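Local coordinates for protein thermostable carboxypeptidase 1 (Pyrococcus furiosus, PDB 1KA2) that releases amino acids one after another from the C terminus of peptides with broad specificity, as a homodimeric cobalt-dependent metallocarboxypeptidase of the M32 family, at residues E153-D157 / F367-R371; V178-L183 / A487-V491; L186-I190 / V494-L499; Q432-H436 / I481-D486. All blocks are in the same frame, centred on the assembly; numbering follows the deposited sequence.

Contact 1 of 4, residues E153-D157 / F367-R371; sequences EEPYD and FKLER
Tyr-156 and Arg-371 bring the two backbones closest, their CA atoms 6.1 Å apart, where the start of helix 155-163 meets helix 359-375. The Tyr-156 ring packs against that helix, with Arg-371 CA over one face, 4.3 Å from the ring centroid, in a CH-pi contact. Tyr-156 CE1 touches the edge of the Phe-367 ring at CE1, 3.6 Å away, the planes inclined at 44°. Beyond the ring, Tyr-156 OH donates to the anti lone pair of Glu-370 OE1 at 2.8 Å; Gly-418 N also reaches OE1, and Trp-412 NE1 holds the other oxygen. Arg-371, its CG anti to the backbone N (chi1 -172°) and its chain extended as far as NE, grips Glu-154 side-on: NE to OE1 is 2.9 Å and NH2 to OE2 2.6 Å, with carboxylate and guanidinium planes only 16° apart. NH1 forms a second salt bridge, to Glu-173 of helix 169-192. A methionine in place of Arg-371 would probably leave both Glu-154 and Glu-173 without their cationic mate and the Glu-154 carboxylate able to turn. One guanidinium thus probably balances two acids and joins the loop before helix 155-163 to helices 359-375 and 169-192, while the buried Glu-370 carboxylate is satisfied by neutral donors.

Contact 2 of 4, residues V178-L183 / A487-V491; sequences VLEKKL and AEYFV
Val-178, Leu-179 and Leu-183 meet Ala-487, Phe-490 and Val-491 in an apolar helix-to-helix contact between the middle of helix 169-192 and the start of the C-terminal helix 488-498, edged by one salt bridge. The backbones approach at both ends, with CA atoms 6.4 Å apart for Val-178 and Ala-487 and 5.7 Å for Leu-183 and Val-491. The Ala-487 methyl sits between two branches of the facing helix, 3.6 Å from Val-178 CG1 and 3.7 Å from Leu-179 CD1. One turn on, Val-491 directs CG2 at Leu-179 CD1 and Leu-183 CB, and CG1 at the Lys-182 backbone. Leu-183 CD1 meets the Phe-490 ring at its edge, in the ring plane, 3.4 Å from CE2. At the margin the extended Lys-182 chain crosses Glu-488 at about a right angle. Glu-488 is folded back at chi2 (-59°), which helps bring OE2 to Lys-182 NZ at 2.6 Å; the ammonium approaches from above the carboxylate plane. On the buried side Leu-428 of helix 421-440 packs against Leu-179, Ala-487 and Phe-490, while Asn-360 of helix 359-375 also touches the Phe-490 side chain, which lies about 11 Å from that of the metal ligand Glu-299.

Contact 3 of 4, residues L186-I190 / V494-L499; sequences LLDKI and VKEKYL
Leu-186 and Ile-190, one turn apart on helix 169-192, project onto the last turn of the chain. Leu-186 divides its two methyls: CD1 reaches Val-494 CG1 at 3.5 Å and also lies against the backbone N and CB of Lys-495, while CD2 meets Leu-499 CD1 at 3.5 Å, tight for two carbons. The two leucines slide past each other in opposite directions, branch alongside branch. Ile-190 uses the end of its longer arm. With CG1 anti to the carbonyl carbon (chi1 -72°) and the chain extended, Ile-190 CD1 comes to 3.4 Å from Tyr-498 CB and continues obliquely onto the root of the ring, with Val-494 CG1 4.1 Å from the same methyl. Ile-190 CG1 is in looser contact with Leu-499 CD2. These side chains bridge two nearly parallel helical segments, 186-190 and 494-498, whose axes run 11.0 Å apart at 8°, so that bulky aliphatic groups fill the interface of this largely helical metallopeptidase fold. Within the last turn, Val-494 O accepts from the backbone N of both Tyr-498 and Lys-497, and the chain ends at the exposed Leu-499. Further out, the Tyr-498 side chain touches Val-196, Val-345 and Val-357 in loops, and its OH is hydrogen-bonded to Asn-343 O. Lys-497 ties the same terminal turn to Arg-311 O and Tyr-339 OH.

Contact 4 of 4, residues Q432-H436 / I481-D486; sequences QLYYH and IGEDMD
Gln-432 reaches from helix 421-440 across to the loop 481-486, its CB directed at the loop and its CG anti to the backbone N (chi1 -156°). The extended chain brings CG to 3.8 Å from Glu-483 OE2 and carries the amide in beyond it. There OE1 accepts from Asp-486 N at 2.9 Å, the donor standing above the carbonyl plane. NE2 spends itself on two acceptors: Asp-484 O at 2.8 Å, nearly straight at 165° and in the amide plane, and Glu-483 OE2, also at 2.8 Å but more bent and tilted from that plane. Glu-483 OE2 takes a second bond from His-436 NE2 at 2.9 Å; the oxygen lies in the imidazole plane, and NE2 reaches it from the carboxylate face opposite to Gln-432 NE2. Ile-481 places CG2 over one face of that imidazole, and its CG1 rests against Leu-433 CD2. An alanine replacing Gln-432 would probably leave Asp-486 N and Asp-484 O without their side-chain mate and let the loop shift ahead of helix 488-498. Two donors on OE2 hold the carboxylate in place, and its negative charge would probably favour protonated His-436, while the buried glutamine amide gives Asp-484 O and Asp-486 N, in an irregular loop, hydrogen-bond partners.

From the N terminus, helix 155-163 comes first, and contact 1 closes a loop of about 210 residues by joining its start to helix 359-375. Helix 169-192 follows directly and supplies the first segments of contacts 2 and 3, whose partners wait until the C-terminal helix 488-498; both therefore cross contact 1 along the chain, and they cross each other as successive steps of one helix pair, centres 11 Å apart. Contact 4 is nested inside both loops, fastening the linker before helix 488-498 to helix 421-440. Tyr-489 of contact 2 probably hydrogen-bonds Glu-483 of contact 4, coupling the two, while Lys-368 packs on Glu-180 between contacts 1 and 2.

Contact 1 of 4, residues E153-D157 / F367-R371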
loop_
_atom_site.group_PDB
_atom_site.type_symbol
_atom_site.label_atom_id
_atom_site.label_comp_id
_atom_site.label_asym_id
_atom_site.label_seq_id
_atom_site.Cartn_x
_atom_site.Cartn_y
_atom_site.Cartn_z
ATOM N N GLU A 153 34.597 15.804 -19.561
ATOM C CA GLU A 153 35.765 14.941 -19.700
ATOM C C GLU A 153 35.484 13.578 -20.317
ATOM O O GLU A 153 35.767 13.344 -21.496
ATOM C CB GLU A 153 36.430 14.770 -18.330
ATOM C CG GLU A 153 37.804 14.107 -18.356
ATOM C CD GLU A 153 38.878 14.990 -18.981
ATOM O OE1 GLU A 153 38.580 16.162 -19.309
ATOM O OE2 GLU A 153 40.023 14.508 -19.137
ATOM N N GLU A 154 34.917 12.681 -19.517
ATOM C CA GLU A 154 34.599 11.319 -19.955
ATOM C C GLU A 154 33.108 11.028 -20.040
ATOM O O GLU A 154 32.297 11.664 -19.367
ATOM C CB GLU A 154 35.173 10.289 -18.993
ATOM C CG GLU A 154 36.652 10.298 -18.819
ATOM C CD GLU A 154 37.054 9.438 -17.647
ATOM O OE1 GLU A 154 36.586 8.283 -17.582
ATOM O OE2 GLU A 154 37.829 9.911 -16.793
ATOM N N PRO A 155 32.736 10.037 -20.865
ATOM C CA PRO A 155 31.334 9.648 -21.029
ATOM C C PRO A 155 30.846 9.062 -19.702
ATOM O O PRO A 155 29.682 9.190 -19.343
ATOM C CB PRO A 155 31.396 8.587 -22.126
ATOM C CG PRO A 155 32.609 8.975 -22.916
ATOM C CD PRO A 155 33.591 9.339 -21.840
ATOM N N TYR A 156 31.763 8.429 -18.974
ATOM C CA TYR A 156 31.426 7.817 -17.701
ATOM C C TYR A 156 31.052 8.850 -16.642
ATOM O O TYR A 156 30.467 8.498 -15.617
ATOM C CB TYR A 156 32.581 6.949 -17.204
ATOM C CG TYR A 156 32.216 6.071 -16.027
ATOM C CD1 TYR A 156 32.863 6.215 -14.799
ATOM C CD2 TYR A 156 31.213 5.100 -16.138
ATOM C CE1 TYR A 156 32.524 5.416 -13.706
ATOM C CE2 TYR A 156 30.864 4.296 -15.048
ATOM C CZ TYR A 156 31.525 4.460 -13.837
ATOM O OH TYR A 156 31.202 3.665 -12.766
ATOM N N ASP A 157 31.379 10.115 -16.886
ATOM C CA ASP A 157 31.033 11.173 -15.942
ATOM C C ASP A 157 29.527 11.365 -15.964
ATOM O O ASP A 157 28.921 11.673 -14.942
ATOM C CB ASP A 157 31.680 12.513 -16.317
ATOM C CG ASP A 157 33.188 12.485 -16.240
ATOM O OD1 ASP A 157 33.738 11.971 -15.248
ATOM O OD2 ASP A 157 33.825 12.997 -17.174
ATOM N N PHE A 367 34.094 -0.552 -10.577
ATOM C CA PHE A 367 34.370 0.781 -11.102
ATOM C C PHE A 367 35.294 0.725 -12.318
ATOM O O PHE A 367 35.069 1.411 -13.322
ATOM C CB PHE A 367 35.018 1.658 -10.032
ATOM C CG PHE A 367 35.682 2.883 -10.588
ATOM C CD1 PHE A 367 34.951 3.809 -11.327
ATOM C CD2 PHE A 367 37.039 3.102 -10.392
ATOM C CE1 PHE A 367 35.568 4.943 -11.863
ATOM C CE2 PHE A 367 37.671 4.231 -10.922
ATOM C CZ PHE A 367 36.935 5.154 -11.660
ATOM N N LYS A 368 36.343 -0.083 -12.216
ATOM C CA LYS A 368 37.281 -0.216 -13.318
ATOM C C LYS A 368 36.607 -0.838 -14.536
ATOM O O LYS A 368 36.728 -0.320 -15.638
ATOM C CB LYS A 368 38.493 -1.050 -12.900
ATOM C CG LYS A 368 39.477 -0.289 -12.025
ATOM C CD LYS A 368 40.733 -1.103 -11.742
ATOM C CE LYS A 368 41.782 -0.262 -11.022
ATOM N NZ LYS A 368 42.182 0.934 -11.823
ATOM N N LEU A 369 35.889 -1.938 -14.345
ATOM C CA LEU A 369 35.223 -2.554 -15.478
ATOM C C LEU A 369 34.220 -1.593 -16.114
ATOM O O LEU A 369 34.137 -1.514 -17.344
ATOM C CB LEU A 369 34.534 -3.858 -15.063
ATOM C CG LEU A 369 35.493 -4.964 -14.607
ATOM C CD1 LEU A 369 34.746 -6.276 -14.489
ATOM C CD2 LEU A 369 36.628 -5.108 -15.610
ATOM N N GLU A 370 33.488 -0.839 -15.291
ATOM C CA GLU A 370 32.492 0.097 -15.826
ATOM C C GLU A 370 33.111 1.226 -16.649
ATOM O O GLU A 370 32.606 1.567 -17.720
ATOM C CB GLU A 370 31.629 0.688 -14.699
ATOM C CG GLU A 370 30.862 -0.358 -13.897
ATOM C CD GLU A 370 29.602 0.177 -13.242
ATOM O OE1 GLU A 370 29.505 1.396 -13.008
ATOM O OE2 GLU A 370 28.704 -0.634 -12.947
ATOM N N ARG A 371 34.194 1.811 -16.151
ATOM C CA ARG A 371 34.856 2.885 -16.882
ATOM C C ARG A 371 35.336 2.378 -18.248
ATOM O O ARG A 371 35.208 3.076 -19.247
ATOM C CB ARG A 371 36.041 3.421 -16.085
ATOM C CG ARG A 371 36.675 4.657 -16.685
ATOM C CD ARG A 371 37.920 5.025 -15.921
ATOM N NE ARG A 371 38.314 6.401 -16.184
ATOM C CZ ARG A 371 39.340 7.005 -15.594
ATOM N NH1 ARG A 371 40.081 6.342 -14.706
ATOM N NH2 ARG A 371 39.615 8.275 -15.880
#

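Contact 2 of 4, residues V178-L183 / A487-V491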
loop_
_atom_site.group_PDB
_atom_site.type_symbol
_atom_site.label_atom_id
_atom_site.label_comp_id
_atom_site.label_asym_id
_atom_site.label_seq_id
_atom_site.Cartn_x
_atom_site.Cartn_y
_atom_site.Cartn_z
ATOM N N VAL A 178 43.690 6.677 -3.091
ATOM C CA VAL A 178 44.010 6.781 -1.675
ATOM C C VAL A 178 43.748 5.454 -0.970
ATOM O O VAL A 178 44.438 5.103 -0.012
ATOM C CB VAL A 178 43.162 7.882 -1.007
ATOM C CG1 VAL A 178 43.258 7.779 0.511
ATOM C CG2 VAL A 178 43.628 9.244 -1.481
ATOM N N LEU A 179 42.746 4.719 -1.444
ATOM C CA LEU A 179 42.408 3.427 -0.854
ATOM C C LEU A 179 43.400 2.350 -1.273
ATOM O O LEU A 179 43.900 1.603 -0.434
ATOM C CB LEU A 179 40.985 3.017 -1.252
ATOM C CG LEU A 179 39.851 3.273 -0.242
ATOM C CD1 LEU A 179 40.185 4.433 0.675
ATOM C CD2 LEU A 179 38.553 3.535 -0.994
ATOM N N GLU A 180 43.697 2.277 -2.566
ATOM C CA GLU A 180 44.635 1.276 -3.059
ATOM C C GLU A 180 46.053 1.369 -2.489
ATOM O O GLU A 180 46.751 0.359 -2.406
ATOM C CB GLU A 180 44.701 1.310 -4.588
ATOM C CG GLU A 180 43.713 0.373 -5.242
ATOM C CD GLU A 180 44.026 0.104 -6.700
ATOM O OE1 GLU A 180 43.773 0.993 -7.544
ATOM O OE2 GLU A 180 44.534 -1.003 -6.996
ATOM N N LYS A 181 46.482 2.562 -2.087
ATOM C CA LYS A 181 47.832 2.718 -1.541
ATOM C C LYS A 181 47.865 2.755 -0.010
ATOM O O LYS A 181 48.887 2.447 0.608
ATOM C CB LYS A 181 48.477 3.992 -2.094
ATOM C CG LYS A 181 48.345 4.162 -3.615
ATOM C CD LYS A 181 49.132 3.119 -4.414
ATOM C CE LYS A 181 50.627 3.422 -4.433
ATOM N NZ LYS A 181 51.367 2.493 -5.337
ATOM N N LYS A 182 46.743 3.111 0.606
ATOM C CA LYS A 182 46.697 3.200 2.055
ATOM C C LYS A 182 45.804 2.180 2.750
ATOM O O LYS A 182 46.122 1.723 3.847
ATOM C CB LYS A 182 46.298 4.625 2.442
ATOM C CG LYS A 182 47.208 5.644 1.774
ATOM C CD LYS A 182 46.942 7.076 2.194
ATOM C CE LYS A 182 47.960 8.003 1.536
ATOM N NZ LYS A 182 47.705 9.429 1.850
ATOM N N LEU A 183 44.699 1.809 2.112
ATOM C CA LEU A 183 43.779 0.841 2.705
ATOM C C LEU A 183 44.206 -0.585 2.392
ATOM O O LEU A 183 44.110 -1.467 3.232
ATOM C CB LEU A 183 42.357 1.072 2.182
ATOM C CG LEU A 183 41.169 0.733 3.087
ATOM C CD1 LEU A 183 39.906 0.769 2.241
ATOM C CD2 LEU A 183 41.332 -0.630 3.721
ATOM N N ALA A 487 38.892 10.189 1.482
ATOM C CA ALA A 487 39.062 8.786 1.816
ATOM C C ALA A 487 39.936 8.534 3.036
ATOM O O ALA A 487 39.774 7.522 3.715
ATOM C CB ALA A 487 39.629 8.050 0.618
ATOM N N GLU A 488 40.861 9.449 3.315
ATOM C CA GLU A 488 41.781 9.306 4.448
ATOM C C GLU A 488 41.144 8.911 5.779
ATOM O O GLU A 488 41.727 8.127 6.533
ATOM C CB GLU A 488 42.587 10.596 4.644
ATOM C CG GLU A 488 43.674 10.834 3.601
ATOM C CD GLU A 488 44.697 9.713 3.570
ATOM O OE1 GLU A 488 45.047 9.202 4.659
ATOM O OE2 GLU A 488 45.155 9.353 2.462
ATOM N N TYR A 489 39.959 9.450 6.070
ATOM C CA TYR A 489 39.273 9.138 7.325
ATOM C C TYR A 489 38.922 7.670 7.469
ATOM O O TYR A 489 39.085 7.085 8.544
ATOM C CB TYR A 489 38.002 9.969 7.472
ATOM C CG TYR A 489 38.268 11.420 7.771
ATOM C CD1 TYR A 489 38.318 12.364 6.751
ATOM C CD2 TYR A 489 38.487 11.851 9.078
ATOM C CE1 TYR A 489 38.575 13.700 7.025
ATOM C CE2 TYR A 489 38.751 13.185 9.361
ATOM C CZ TYR A 489 38.789 14.100 8.330
ATOM O OH TYR A 489 39.028 15.421 8.603
ATOM N N PHE A 490 38.431 7.075 6.389
ATOM C CA PHE A 490 38.069 5.665 6.417
ATOM C C PHE A 490 39.293 4.820 6.767
ATOM O O PHE A 490 39.189 3.829 7.488
ATOM C CB PHE A 490 37.510 5.224 5.057
ATOM C CG PHE A 490 37.015 3.802 5.036
ATOM C CD1 PHE A 490 35.845 3.446 5.707
ATOM C CD2 PHE A 490 37.730 2.812 4.365
ATOM C CE1 PHE A 490 35.393 2.123 5.708
ATOM C CE2 PHE A 490 37.291 1.488 4.360
ATOM C CZ PHE A 490 36.117 1.142 5.035
ATOM N N VAL A 491 40.455 5.213 6.254
ATOM C CA VAL A 491 41.691 4.481 6.526
ATOM C C VAL A 491 42.081 4.550 8.007
ATOM O O VAL A 491 42.475 3.544 8.601
ATOM C CB VAL A 491 42.857 5.019 5.664
ATOM C CG1 VAL A 491 44.132 4.243 5.978
ATOM C CG2 VAL A 491 42.512 4.887 4.180
#

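Contact 3 of 4, residues L186-I190 / V494-L499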
loop_
_atom_site.group_PDB
_atom_site.type_symbol
_atom_site.label_atom_id
_atom_site.label_comp_id
_atom_site.label_asym_id
_atom_site.label_seq_id
_atom_site.Cartn_x
_atom_site.Cartn_y
_atom_site.Cartn_z
ATOM N N LEU A 186 46.862 -1.989 4.770
ATOM C CA LEU A 186 46.240 -2.172 6.076
ATOM C C LEU A 186 45.523 -3.514 6.096
ATOM O O LEU A 186 45.551 -4.232 7.095
ATOM C CB LEU A 186 45.248 -1.038 6.356
ATOM C CG LEU A 186 45.103 -0.612 7.820
ATOM C CD1 LEU A 186 44.033 0.458 7.936
ATOM C CD2 LEU A 186 44.755 -1.816 8.682
ATOM N N LEU A 187 44.880 -3.851 4.981
ATOM C CA LEU A 187 44.175 -5.121 4.875
ATOM C C LEU A 187 45.171 -6.267 5.017
ATOM O O LEU A 187 45.003 -7.144 5.863
ATOM C CB LEU A 187 43.458 -5.238 3.527
ATOM C CG LEU A 187 42.849 -6.614 3.228
ATOM C CD1 LEU A 187 41.771 -6.945 4.257
ATOM C CD2 LEU A 187 42.272 -6.620 1.825
ATOM N N ASP A 188 46.207 -6.250 4.185
ATOM C CA ASP A 188 47.231 -7.290 4.217
ATOM C C ASP A 188 47.755 -7.501 5.637
ATOM O O ASP A 188 47.832 -8.633 6.116
ATOM C CB ASP A 188 48.398 -6.922 3.296
ATOM C CG ASP A 188 47.974 -6.749 1.849
ATOM O OD1 ASP A 188 47.420 -7.704 1.255
ATOM O OD2 ASP A 188 48.202 -5.652 1.303
ATOM N N LYS A 189 48.110 -6.409 6.307
ATOM C CA LYS A 189 48.625 -6.490 7.670
ATOM C C LYS A 189 47.604 -7.147 8.598
ATOM O O LYS A 189 47.940 -8.047 9.371
ATOM C CB LYS A 189 48.973 -5.092 8.192
ATOM C CG LYS A 189 49.747 -5.093 9.509
ATOM C CD LYS A 189 51.139 -5.700 9.336
ATOM C CE LYS A 189 51.479 -6.670 10.465
ATOM N NZ LYS A 189 52.830 -7.279 10.276
ATOM N N ILE A 190 46.355 -6.693 8.517
ATOM C CA ILE A 190 45.283 -7.240 9.344
ATOM C C ILE A 190 45.155 -8.744 9.127
ATOM O O ILE A 190 45.095 -9.522 10.079
ATOM C CB ILE A 190 43.924 -6.584 9.007
ATOM C CG1 ILE A 190 43.889 -5.147 9.528
ATOM C CG2 ILE A 190 42.785 -7.405 9.590
ATOM C CD1 ILE A 190 42.629 -4.393 9.152
ATOM N N VAL A 494 39.634 2.472 10.161
ATOM C CA VAL A 494 40.019 1.067 10.082
ATOM C C VAL A 494 41.285 0.761 10.882
ATOM O O VAL A 494 41.334 -0.225 11.615
ATOM C CB VAL A 494 40.240 0.644 8.610
ATOM C CG1 VAL A 494 40.798 -0.774 8.536
ATOM C CG2 VAL A 494 38.930 0.726 7.861
ATOM N N LYS A 495 42.308 1.601 10.724
ATOM C CA LYS A 495 43.579 1.426 11.437
ATOM C C LYS A 495 43.362 1.425 12.944
ATOM O O LYS A 495 43.815 0.528 13.659
ATOM C CB LYS A 495 44.560 2.553 11.057
ATOM C CG LYS A 495 45.656 2.864 12.096
ATOM C CD LYS A 495 45.154 3.812 13.199
ATOM C CE LYS A 495 46.248 4.235 14.188
ATOM N NZ LYS A 495 46.720 3.156 15.114
ATOM N N GLU A 496 42.661 2.452 13.404
ATOM C CA GLU A 496 42.350 2.659 14.811
ATOM C C GLU A 496 41.422 1.579 15.362
ATOM O O GLU A 496 41.290 1.421 16.577
ATOM C CB GLU A 496 41.709 4.040 14.949
ATOM C CG GLU A 496 41.285 4.463 16.339
ATOM C CD GLU A 496 40.598 5.821 16.315
ATOM O OE1 GLU A 496 41.198 6.783 15.779
ATOM O OE2 GLU A 496 39.461 5.927 16.821
ATOM N N LYS A 497 40.792 0.822 14.469
ATOM C CA LYS A 497 39.863 -0.219 14.886
ATOM C C LYS A 497 40.451 -1.626 14.853
ATOM O O LYS A 497 40.119 -2.455 15.705
ATOM C CB LYS A 497 38.605 -0.153 14.015
ATOM C CG LYS A 497 37.494 -1.116 14.401
ATOM C CD LYS A 497 36.250 -0.819 13.573
ATOM C CE LYS A 497 35.166 -1.862 13.735
ATOM N NZ LYS A 497 34.519 -1.882 15.069
ATOM N N TYR A 498 41.319 -1.897 13.881
ATOM C CA TYR A 498 41.936 -3.220 13.770
ATOM C C TYR A 498 43.422 -3.275 14.168
ATOM O O TYR A 498 44.046 -4.342 14.129
ATOM C CB TYR A 498 41.756 -3.766 12.346
ATOM C CG TYR A 498 40.324 -4.131 12.011
ATOM C CD1 TYR A 498 39.587 -3.395 11.082
ATOM C CD2 TYR A 498 39.693 -5.202 12.651
ATOM C CE1 TYR A 498 38.256 -3.716 10.803
ATOM C CE2 TYR A 498 38.369 -5.528 12.377
ATOM C CZ TYR A 498 37.657 -4.784 11.455
ATOM O OH TYR A 498 36.349 -5.115 11.192
ATOM N N LEU A 499 43.982 -2.135 14.564
ATOM C CA LEU A 499 45.386 -2.078 14.966
ATOM C C LEU A 499 45.575 -1.330 16.286
ATOM O O LEU A 499 44.584 -0.769 16.804
ATOM C CB LEU A 499 46.212 -1.402 13.866
ATOM C CG LEU A 499 46.027 -2.000 12.469
ATOM C CD1 LEU A 499 46.736 -1.140 11.448
ATOM C CD2 LEU A 499 46.558 -3.423 12.443
ATOM O OXT LEU A 499 46.720 -1.312 16.785
#

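Contact 4 of 4, residues Q432-H436 / I481-D486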
loop_
_atom_site.group_PDB
_atom_site.type_symbol
_atom_site.label_atom_id
_atom_site.label_comp_id
_atom_site.label_asym_id
_atom_site.label_seq_id
_atom_site.Cartn_x
_atom_site.Cartn_y
_atom_site.Cartn_z
ATOM N N GLN A 432 34.402 9.798 7.924
ATOM C CA GLN A 432 34.635 11.233 8.044
ATOM C C GLN A 432 33.660 11.868 9.038
ATOM O O GLN A 432 34.057 12.629 9.915
ATOM C CB GLN A 432 34.497 11.889 6.663
ATOM C CG GLN A 432 35.245 13.215 6.501
ATOM C CD GLN A 432 35.275 13.705 5.056
ATOM O OE1 GLN A 432 35.189 12.909 4.116
ATOM N NE2 GLN A 432 35.419 15.015 4.872
ATOM N N LEU A 433 32.380 11.551 8.888
ATOM C CA LEU A 433 31.364 12.087 9.777
ATOM C C LEU A 433 31.619 11.694 11.216
ATOM O O LEU A 433 31.336 12.465 12.130
ATOM C CB LEU A 433 29.969 11.607 9.348
ATOM C CG LEU A 433 29.478 12.213 8.031
ATOM C CD1 LEU A 433 28.076 11.708 7.669
ATOM C CD2 LEU A 433 29.501 13.734 8.180
ATOM N N TYR A 434 32.135 10.486 11.419
ATOM C CA TYR A 434 32.416 9.998 12.766
ATOM C C TYR A 434 33.390 10.900 13.512
ATOM O O TYR A 434 33.170 11.226 14.681
ATOM C CB TYR A 434 32.989 8.574 12.730
ATOM C CG TYR A 434 33.684 8.183 14.019
ATOM C CD1 TYR A 434 32.974 8.098 15.226
ATOM C CD2 TYR A 434 35.064 7.949 14.047
ATOM C CE1 TYR A 434 33.627 7.792 16.433
ATOM C CE2 TYR A 434 35.722 7.646 15.238
ATOM C CZ TYR A 434 35.001 7.568 16.427
ATOM O OH TYR A 434 35.659 7.254 17.593
ATOM N N TYR A 435 34.469 11.294 12.839
ATOM C CA TYR A 435 35.477 12.151 13.461
ATOM C C TYR A 435 34.980 13.568 13.691
ATOM O O TYR A 435 35.392 14.222 14.643
ATOM C CB TYR A 435 36.764 12.153 12.628
ATOM C CG TYR A 435 37.501 10.832 12.734
ATOM C CD1 TYR A 435 37.677 10.012 11.622
ATOM C CD2 TYR A 435 37.952 10.368 13.969
ATOM C CE1 TYR A 435 38.278 8.754 11.737
ATOM C CE2 TYR A 435 38.551 9.111 14.096
ATOM C CZ TYR A 435 38.706 8.308 12.977
ATOM O OH TYR A 435 39.246 7.044 13.115
ATOM N N HIS A 436 34.086 14.040 12.831
ATOM C CA HIS A 436 33.542 15.373 13.001
ATOM C C HIS A 436 32.572 15.412 14.180
ATOM O O HIS A 436 32.484 16.421 14.887
ATOM C CB HIS A 436 32.855 15.823 11.717
ATOM C CG HIS A 436 33.813 16.293 10.667
ATOM N ND1 HIS A 436 34.386 17.546 10.695
ATOM C CD2 HIS A 436 34.345 15.659 9.596
ATOM C CE1 HIS A 436 35.231 17.663 9.687
ATOM N NE2 HIS A 436 35.227 16.532 9.005
ATOM N N ILE A 481 30.380 20.287 6.851
ATOM C CA ILE A 481 31.586 19.691 7.409
ATOM C C ILE A 481 32.869 20.491 7.156
ATOM O O ILE A 481 33.967 20.061 7.507
ATOM C CB ILE A 481 31.715 18.241 6.886
ATOM C CG1 ILE A 481 30.505 17.437 7.367
ATOM C CG2 ILE A 481 32.983 17.585 7.375
ATOM C CD1 ILE A 481 30.231 17.582 8.851
ATOM N N GLY A 482 32.718 21.668 6.562
ATOM C CA GLY A 482 33.865 22.512 6.294
ATOM C C GLY A 482 34.883 21.910 5.346
ATOM O O GLY A 482 36.008 22.396 5.240
ATOM N N GLU A 483 34.498 20.848 4.652
ATOM C CA GLU A 483 35.404 20.212 3.709
ATOM C C GLU A 483 34.684 19.285 2.745
ATOM O O GLU A 483 33.452 19.186 2.748
ATOM C CB GLU A 483 36.513 19.447 4.453
ATOM C CG GLU A 483 36.036 18.635 5.652
ATOM C CD GLU A 483 37.146 17.828 6.298
ATOM O OE1 GLU A 483 38.248 18.375 6.505
ATOM O OE2 GLU A 483 36.919 16.646 6.612
ATOM N N ASP A 484 35.472 18.624 1.909
ATOM C CA ASP A 484 34.956 17.694 0.920
ATOM C C ASP A 484 35.273 16.275 1.373
ATOM O O ASP A 484 36.006 16.071 2.341
ATOM C CB ASP A 484 35.616 17.968 -0.432
ATOM C CG ASP A 484 35.266 19.331 -0.984
ATOM O OD1 ASP A 484 34.219 19.454 -1.650
ATOM O OD2 ASP A 484 36.034 20.282 -0.739
ATOM N N MET A 485 34.713 15.294 0.675
ATOM C CA MET A 485 34.963 13.906 1.012
ATOM C C MET A 485 36.468 13.665 0.928
ATOM O O MET A 485 37.145 14.220 0.063
ATOM C CB MET A 485 34.227 12.978 0.031
ATOM C CG MET A 485 34.507 11.499 0.250
ATOM S SD MET A 485 33.590 10.414 -0.862
ATOM C CE MET A 485 34.770 10.151 -2.162
ATOM N N ASP A 486 36.983 12.855 1.843
ATOM C CA ASP A 486 38.400 12.512 1.864
ATOM C C ASP A 486 38.557 11.095 2.388
ATOM O O ASP A 486 38.375 10.829 3.578
ATOM C CB ASP A 486 39.190 13.482 2.741
ATOM C CG ASP A 486 40.615 13.006 2.995
ATOM O OD1 ASP A 486 41.303 12.600 2.032
ATOM O OD2 ASP A 486 41.049 13.044 4.163
#